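Local coordinates for protein inositol monophosphatase (Zymomonas mobilis, PDB 4N81) that probably hydrolyses phosphate monoesters, as a magnesium-dependent phosphatase of the inositol monophosphatase superfamily, at residues 52-57 with 83-88. Sequence-based numbering, arbitrary orientation.
Sequences QAMRAI and WVLDPI
The puckered pyrrolidine ring of Pro87 turns one face to Met54, whose terminal methyl CE lies over it, nearest CG (Met54 CE to Pro87 CG 3.8 Å); Pro87 also touches Asp47 and Ala50 of helix 42-61. The guanidinium of Arg55 stays out of this apolar contact: its NE forms a salt bridge with Glu51 one helical turn back, and only the aliphatic part of the side chain grazes Leu85, with Arg55 CG 4.5 Å from Leu85 CD1. Most of the buried surface comes from Met54 and Leu85, which run alongside each other in opposite senses: Leu85 CD1 rests 3.9 Å from Met54 CB, at the base of the methionine, while Met54 CE reaches to 4.2 Å from Leu85 CB. The methionine chain is extended at chi2 and then bends at chi3 (-74°), which turns its methyl onto the proline ring, with Leu85 CB at its side. The contact is thus purely apolar and largely buried, and it seats helix 42-61 on strand 81-86, the second strand of the large mixed sheet. Ala53 and Ile57 pack instead on helix 7-24. Along the strand, Leu85 points to the helix and Asp86 away from it, where its OD2 comes close to Asp89 and Asp210. The chain turns a corner at Pro87, whose carbonyl accepts a hydrogen bond from Thr103 OG1. Asp86, Ile88 and Asp89 are predicted magnesium ligands, and their run Asp-Pro-Ile-Asp-Gly is the signature metal-binding motif of the inositol monophosphatase family, here backed by a helix through its proline.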
# COMPACT_ATOMS: atom_id res chain seq x y z
N GLN A 52 -12.93 -21.37 8.56
CA GLN A 52 -13.55 -22.66 8.77
C GLN A 52 -12.71 -23.77 8.18
O GLN A 52 -12.52 -24.82 8.83
CB GLN A 52 -14.97 -22.69 8.15
CG GLN A 52 -15.95 -21.78 8.87
CD GLN A 52 -17.25 -21.58 8.09
OE1 GLN A 52 -17.45 -22.17 7.02
NE2 GLN A 52 -18.14 -20.75 8.63
N ALA A 53 -12.16 -23.55 6.99
CA ALA A 53 -11.36 -24.64 6.41
C ALA A 53 -10.08 -24.93 7.21
O ALA A 53 -9.71 -26.11 7.46
CB ALA A 53 -11.03 -24.34 4.92
N MET A 54 -9.43 -23.85 7.68
CA MET A 54 -8.20 -24.06 8.46
C MET A 54 -8.51 -24.73 9.80
O MET A 54 -7.76 -25.60 10.26
CB MET A 54 -7.46 -22.74 8.70
CG MET A 54 -6.86 -22.11 7.44
SD MET A 54 -5.82 -20.65 7.80
CE MET A 54 -7.09 -19.47 8.19
N ARG A 55 -9.63 -24.33 10.42
CA ARG A 55 -10.01 -24.95 11.69
C ARG A 55 -10.31 -26.42 11.52
O ARG A 55 -9.97 -27.23 12.41
CB ARG A 55 -11.26 -24.28 12.27
CG ARG A 55 -11.00 -22.92 12.90
CD ARG A 55 -12.26 -22.37 13.56
NE ARG A 55 -11.96 -21.72 14.83
CZ ARG A 55 -11.96 -22.36 16.00
NH1 ARG A 55 -12.26 -23.65 16.04
NH2 ARG A 55 -11.68 -21.70 17.12
N ALA A 56 -10.93 -26.79 10.40
CA ALA A 56 -11.28 -28.22 10.22
C ALA A 56 -10.00 -29.04 10.09
O ALA A 56 -9.88 -30.17 10.67
CB ALA A 56 -12.15 -28.43 8.99
N ILE A 57 -9.03 -28.45 9.37
CA ILE A 57 -7.76 -29.16 9.25
C ILE A 57 -7.05 -29.26 10.61
O ILE A 57 -6.53 -30.33 10.97
CB ILE A 57 -6.83 -28.47 8.23
CG1 ILE A 57 -7.36 -28.69 6.82
CG2 ILE A 57 -5.37 -28.99 8.35
CD1 ILE A 57 -6.78 -27.70 5.81
N TRP A 83 -2.79 -22.60 18.14
CA TRP A 83 -2.71 -21.99 16.82
C TRP A 83 -3.48 -20.66 16.78
O TRP A 83 -4.60 -20.57 17.32
CB TRP A 83 -3.30 -22.95 15.79
CG TRP A 83 -2.43 -24.18 15.62
CD1 TRP A 83 -2.47 -25.32 16.35
CD2 TRP A 83 -1.35 -24.32 14.69
NE1 TRP A 83 -1.49 -26.20 15.92
CE2 TRP A 83 -0.79 -25.60 14.90
CE3 TRP A 83 -0.80 -23.49 13.70
CZ2 TRP A 83 0.29 -26.07 14.15
CZ3 TRP A 83 0.26 -23.96 12.96
CH2 TRP A 83 0.80 -25.24 13.19
N VAL A 84 -2.91 -19.65 16.13
CA VAL A 84 -3.53 -18.35 16.05
C VAL A 84 -3.70 -18.07 14.56
O VAL A 84 -2.72 -18.10 13.85
CB VAL A 84 -2.62 -17.27 16.69
CG1 VAL A 84 -3.27 -15.87 16.62
CG2 VAL A 84 -2.32 -17.61 18.15
N LEU A 85 -4.94 -17.86 14.10
CA LEU A 85 -5.23 -17.64 12.67
C LEU A 85 -5.83 -16.26 12.44
O LEU A 85 -6.71 -15.84 13.18
CB LEU A 85 -6.24 -18.68 12.19
CG LEU A 85 -5.90 -20.12 12.59
CD1 LEU A 85 -6.97 -21.08 12.14
CD2 LEU A 85 -4.55 -20.55 12.04
N ASP A 86 -5.34 -15.55 11.44
CA ASP A 86 -6.02 -14.37 10.94
C ASP A 86 -6.13 -14.51 9.41
O ASP A 86 -5.14 -14.24 8.71
CB ASP A 86 -5.27 -13.09 11.31
CG ASP A 86 -6.16 -11.84 11.15
OD1 ASP A 86 -7.37 -12.02 10.87
OD2 ASP A 86 -5.67 -10.69 11.31
N PRO A 87 -7.28 -14.98 8.89
CA PRO A 87 -7.30 -15.24 7.43
C PRO A 87 -6.96 -14.01 6.58
O PRO A 87 -6.27 -14.13 5.57
CB PRO A 87 -8.79 -15.58 7.18
CG PRO A 87 -9.21 -16.28 8.52
CD PRO A 87 -8.49 -15.49 9.59
N ILE A 88 -7.41 -12.84 7.02
CA ILE A 88 -7.15 -11.59 6.31
C ILE A 88 -6.74 -10.51 7.33
O ILE A 88 -7.58 -9.82 7.90
CB ILE A 88 -8.38 -11.12 5.49
CG1 ILE A 88 -8.78 -12.22 4.47
CG2 ILE A 88 -8.09 -9.78 4.75
CD1 ILE A 88 -10.13 -11.96 3.77